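Local coordinates for group B streptococcal R4 surface protein (PDB 6S5X) that forms one immunoglobulin-like Rib domain of a cell-wall-anchored streptococcal surface protein implicated in infection, probably serving as a structural unit of its stalk, at residues 49-61 with 70-82. Sequence-based numbering, arbitrary orientation.
With NA (sodium ion), chain C.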
loop_
_atom_site.group_PDB
_atom_site.type_symbol
_atom_site.label_atom_id
_atom_site.label_comp_id
_atom_site.label_asym_id
_atom_site.label_seq_id
_atom_site.Cartn_x
_atom_site.Cartn_y
_atom_site.Cartn_z
ATOM N N VAL A 49 -3.738 0.459 -10.520
ATOM C CA VAL A 49 -4.167 1.852 -10.443
ATOM C C VAL A 49 -4.285 2.424 -11.846
ATOM O O VAL A 49 -3.399 2.231 -12.675
ATOM C CB VAL A 49 -3.180 2.672 -9.615
ATOM C CG1 VAL A 49 -3.617 4.117 -9.596
ATOM C CG2 VAL A 49 -3.104 2.055 -8.220
ATOM N N ASP A 50 -5.395 3.106 -12.105
ATOM C CA ASP A 50 -5.641 3.798 -13.371
ATOM C C ASP A 50 -4.894 5.131 -13.380
ATOM O O ASP A 50 -5.176 6.011 -12.564
ATOM C CB ASP A 50 -7.144 4.017 -13.552
ATOM C CG ASP A 50 -7.451 5.060 -14.584
ATOM O OD1 ASP A 50 -6.704 5.101 -15.570
ATOM O OD2 ASP A 50 -8.439 5.814 -14.441
ATOM N N THR A 51 -3.922 5.280 -14.278
ATOM C CA THR A 51 -3.219 6.554 -14.404
ATOM C C THR A 51 -3.361 7.138 -15.805
ATOM O O THR A 51 -2.567 8.010 -16.197
ATOM C CB THR A 51 -1.733 6.426 -14.051
ATOM O OG1 THR A 51 -1.046 5.616 -15.021
ATOM C CG2 THR A 51 -1.552 5.834 -12.673
ATOM N N ALA A 52 -4.361 6.700 -16.570
ATOM C CA ALA A 52 -4.513 7.180 -17.940
ATOM C C ALA A 52 -5.071 8.586 -18.015
ATOM O O ALA A 52 -4.904 9.250 -19.046
ATOM C CB ALA A 52 -5.416 6.223 -18.722
ATOM N N THR A 53 -5.693 9.068 -16.938
ATOM C CA THR A 53 -6.207 10.427 -16.860
ATOM C C THR A 53 -5.954 10.994 -15.478
ATOM O O THR A 53 -5.845 10.241 -14.493
ATOM C CB THR A 53 -7.712 10.481 -17.135
ATOM O OG1 THR A 53 -8.391 9.753 -16.105
ATOM C CG2 THR A 53 -8.048 9.850 -18.508
ATOM N N PRO A 54 -5.880 12.311 -15.354
ATOM C CA PRO A 54 -5.628 12.918 -14.048
ATOM C C PRO A 54 -6.806 12.729 -13.104
ATOM O O PRO A 54 -7.951 12.541 -13.517
ATOM C CB PRO A 54 -5.410 14.399 -14.382
ATOM C CG PRO A 54 -6.193 14.622 -15.676
ATOM C CD PRO A 54 -6.079 13.321 -16.422
ATOM N N GLY A 55 -6.504 12.769 -11.818
ATOM C CA GLY A 55 -7.525 12.666 -10.792
ATOM C C GLY A 55 -6.984 12.011 -9.543
ATOM O O GLY A 55 -5.869 11.487 -9.516
ATOM N N ASP A 56 -7.808 12.046 -8.492
ATOM C CA ASP A 56 -7.528 11.352 -7.235
ATOM C C ASP A 56 -8.058 9.926 -7.348
ATOM O O ASP A 56 -9.266 9.704 -7.420
ATOM C CB ASP A 56 -8.174 12.081 -6.058
ATOM C CG ASP A 56 -7.436 13.360 -5.662
ATOM O OD1 ASP A 56 -6.289 13.576 -6.114
ATOM O OD2 ASP A 56 -8.026 14.169 -4.915
ATOM N N LYS A 57 -7.157 8.953 -7.386
ATOM C CA LYS A 57 -7.556 7.578 -7.577
ATOM C C LYS A 57 -7.509 6.861 -6.238
ATOM O O LYS A 57 -6.416 6.714 -5.675
ATOM C CB LYS A 57 -6.617 6.885 -8.567
ATOM C CG LYS A 57 -6.293 7.681 -9.839
ATOM C CD LYS A 57 -7.499 7.993 -10.647
ATOM C CE LYS A 57 -7.070 8.816 -11.877
ATOM N NZ LYS A 57 -8.011 8.803 -13.002
ATOM N N PRO A 58 -8.625 6.359 -5.708
ATOM C CA PRO A 58 -8.538 5.553 -4.489
ATOM C C PRO A 58 -7.949 4.203 -4.804
ATOM O O PRO A 58 -8.197 3.634 -5.874
ATOM C CB PRO A 58 -9.987 5.434 -4.020
ATOM C CG PRO A 58 -10.801 5.594 -5.283
ATOM C CD PRO A 58 -10.017 6.527 -6.167
ATOM N N ALA A 59 -7.155 3.698 -3.861
ATOM C CA ALA A 59 -6.485 2.424 -4.019
ATOM C C ALA A 59 -6.392 1.760 -2.659
ATOM O O ALA A 59 -6.555 2.410 -1.625
ATOM C CB ALA A 59 -5.098 2.597 -4.625
ATOM N N LYS A 60 -6.112 0.457 -2.666
ATOM C CA LYS A 60 -5.912 -0.282 -1.425
ATOM C C LYS A 60 -4.584 -1.015 -1.504
ATOM O O LYS A 60 -4.303 -1.677 -2.511
ATOM C CB LYS A 60 -7.054 -1.278 -1.173
ATOM C CG LYS A 60 -8.432 -0.651 -0.965
ATOM C CD LYS A 60 -9.473 -1.729 -0.680
ATOM C CE LYS A 60 -9.201 -2.465 0.629
ATOM N NZ LYS A 60 -9.276 -1.560 1.819
ATOM N N VAL A 61 -3.756 -0.884 -0.470
ATOM C CA VAL A 61 -2.513 -1.645 -0.379
ATOM C C VAL A 61 -2.759 -2.829 0.556
ATOM O O VAL A 61 -3.220 -2.653 1.691
ATOM C CB VAL A 61 -1.342 -0.783 0.111
ATOM C CG1 VAL A 61 -0.098 -1.614 0.233
ATOM C CG2 VAL A 61 -1.098 0.382 -0.832
ATOM N N LYS A 70 -2.660 -10.529 7.235
ATOM C CA LYS A 70 -2.684 -9.390 6.324
ATOM C C LYS A 70 -3.314 -8.177 6.997
ATOM O O LYS A 70 -4.134 -8.298 7.917
ATOM C CB LYS A 70 -3.450 -9.705 5.017
ATOM C CG LYS A 70 -2.962 -10.918 4.234
ATOM C CD LYS A 70 -3.758 -11.160 2.928
ATOM C CE LYS A 70 -3.457 -12.555 2.355
ATOM N NZ LYS A 70 -3.610 -12.709 0.880
ATOM N N ASP A 71 -2.881 -6.998 6.541
ATOM C CA ASP A 71 -3.515 -5.713 6.824
ATOM C C ASP A 71 -3.796 -5.056 5.482
ATOM O O ASP A 71 -3.119 -5.322 4.488
ATOM C CB ASP A 71 -2.608 -4.789 7.667
ATOM C CG ASP A 71 -2.662 -5.089 9.189
ATOM O OD1 ASP A 71 -3.787 -5.227 9.702
ATOM O OD2 ASP A 71 -1.602 -5.116 9.884
ATOM N N THR A 72 -4.817 -4.221 5.459
ATOM C CA THR A 72 -5.066 -3.369 4.313
ATOM C C THR A 72 -4.917 -1.917 4.734
ATOM O O THR A 72 -5.076 -1.551 5.906
ATOM C CB THR A 72 -6.447 -3.599 3.734
ATOM O OG1 THR A 72 -7.419 -3.248 4.717
ATOM C CG2 THR A 72 -6.617 -5.075 3.321
ATOM N N VAL A 73 -4.600 -1.085 3.757
ATOM C CA VAL A 73 -4.543 0.348 3.975
ATOM C C VAL A 73 -5.238 1.002 2.796
ATOM O O VAL A 73 -5.001 0.608 1.649
ATOM C CB VAL A 73 -3.085 0.831 4.096
ATOM C CG1 VAL A 73 -3.026 2.289 4.425
ATOM C CG2 VAL A 73 -2.335 -0.033 5.152
ATOM N N ASP A 74 -6.152 1.929 3.082
ATOM C CA ASP A 74 -6.785 2.736 2.047
ATOM C C ASP A 74 -5.899 3.940 1.754
ATOM O O ASP A 74 -5.534 4.681 2.672
ATOM C CB ASP A 74 -8.172 3.215 2.491
ATOM C CG ASP A 74 -9.183 2.085 2.588
ATOM O OD1 ASP A 74 -9.217 1.237 1.674
ATOM O OD2 ASP A 74 -9.913 2.030 3.598
ATOM N N VAL A 75 -5.585 4.173 0.481
ATOM C CA VAL A 75 -4.752 5.308 0.096
ATOM C C VAL A 75 -5.332 5.988 -1.140
ATOM O O VAL A 75 -6.297 5.533 -1.746
ATOM C CB VAL A 75 -3.282 4.908 -0.184
ATOM C CG1 VAL A 75 -2.698 4.169 1.009
ATOM C CG2 VAL A 75 -3.183 4.061 -1.419
ATOM N N THR A 76 -4.715 7.104 -1.495
ATOM C CA THR A 76 -5.048 7.875 -2.681
ATOM C C THR A 76 -3.798 8.004 -3.538
ATOM O O THR A 76 -2.735 8.361 -3.031
ATOM C CB THR A 76 -5.536 9.278 -2.315
ATOM O OG1 THR A 76 -6.710 9.198 -1.506
ATOM C CG2 THR A 76 -5.862 10.042 -3.588
ATOM N N VAL A 77 -3.923 7.731 -4.832
ATOM C CA VAL A 77 -2.862 8.043 -5.776
ATOM C C VAL A 77 -3.328 9.228 -6.600
ATOM O O VAL A 77 -4.298 9.112 -7.361
ATOM C CB VAL A 77 -2.523 6.854 -6.670
ATOM C CG1 VAL A 77 -1.487 7.253 -7.681
ATOM C CG2 VAL A 77 -1.974 5.709 -5.825
ATOM N N LYS A 78 -2.649 10.366 -6.459
ATOM C CA LYS A 78 -3.017 11.563 -7.210
ATOM C C LYS A 78 -2.272 11.547 -8.540
ATOM O O LYS A 78 -1.042 11.438 -8.564
ATOM C CB LYS A 78 -2.699 12.830 -6.422
ATOM C CG LYS A 78 -3.126 14.128 -7.146
ATOM C CD LYS A 78 -2.751 15.391 -6.360
ATOM C CE LYS A 78 -3.183 16.645 -7.113
ATOM N NZ LYS A 78 -2.748 17.900 -6.433
ATOM N N VAL A 79 -3.017 11.585 -9.640
ATOM C CA VAL A 79 -2.447 11.583 -10.986
ATOM C C VAL A 79 -2.595 12.982 -11.551
ATOM O O VAL A 79 -3.695 13.548 -11.542
ATOM C CB VAL A 79 -3.123 10.553 -11.903
ATOM C CG1 VAL A 79 -2.423 10.532 -13.256
ATOM C CG2 VAL A 79 -3.100 9.182 -11.229
ATOM N N VAL A 80 -1.496 13.549 -12.013
ATOM C CA VAL A 80 -1.508 14.897 -12.567
ATOM C C VAL A 80 -1.039 14.853 -14.013
ATOM O O VAL A 80 -0.179 14.053 -14.388
ATOM C CB VAL A 80 -0.625 15.872 -11.747
ATOM C CG1 VAL A 80 -1.075 15.922 -10.294
ATOM C CG2 VAL A 80 0.826 15.460 -11.824
ATOM N N ASP A 81 -1.582 15.770 -14.820
ATOM C CA ASP A 81 -1.094 15.997 -16.175
ATOM C C ASP A 81 0.074 16.976 -16.115
ATOM O O ASP A 81 -0.126 18.125 -15.710
ATOM C CB ASP A 81 -2.232 16.555 -17.029
ATOM C CG ASP A 81 -1.789 16.979 -18.401
ATOM O OD1 ASP A 81 -0.573 16.961 -18.672
ATOM O OD2 ASP A 81 -2.675 17.326 -19.209
ATOM N N PRO A 82 1.296 16.591 -16.542
ATOM C CA PRO A 82 2.457 17.501 -16.470
ATOM C C PRO A 82 2.628 18.505 -17.632
ATOM O O PRO A 82 1.665 19.139 -18.079
ATOM C CB PRO A 82 3.621 16.527 -16.426
ATOM C CG PRO A 82 3.162 15.372 -17.342
ATOM C CD PRO A 82 1.650 15.293 -17.165
HETATM NA NA NA C . -2.423 -4.613 12.007
HETATM O O HOH W 1 -9.363 2.595 -1.247
HETATM O O HOH W 2 -3.430 -2.521 11.922
HETATM O O HOH W 3 -4.355 -5.579 12.897
#
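Two bends in the chain of Lys60, at chi3 (64°) and again at chi4, fold its ammonium back to Asp74. The two side chains run alongside each other from a non-hydrogen-bonded pair, and Lys60 NZ meets Asp74 OD1 at 2.8 Å in a salt bridge, on the syn side but 33° out of the carboxylate plane. A water donates to that same OD1 and to Ala59 O. Lys57 lies on the opposite face of the sheet, with Ala59, Val75, Val77 and Val79: bent at chi2 (-61°), it lays CG 3.8 Å from Val79 CG2 and carries NZ back over its own loop to Thr53 O (3.0 Å), with a weak, longer salt-bridge bond to Asp50 OD2. Val79 is buried against the Lys57 chain, Thr51 CG2 and Thr53 O, with Val21 also touching it. Farther along that face, Ala59 CB meets Val75 CG2 at 4.0 Å. Paired backbone bonds at Gly55–Val79, Lys57–Val77, Ala59–Val75 and Val61–Val73 make a regular antiparallel ladder. Beyond it, Asp71 binds sodium closely through OD2, also hydrogen-bonded to Tyr65 OH, and more loosely through OD1; carbonyl oxygens of Ala7 and Asn10 and two waters complete the site. This hairpin forms the centre of the Rib domain's mixed sheet, with strand 42-45 beside 55-64 and strand 17-20 parallel to 70-80.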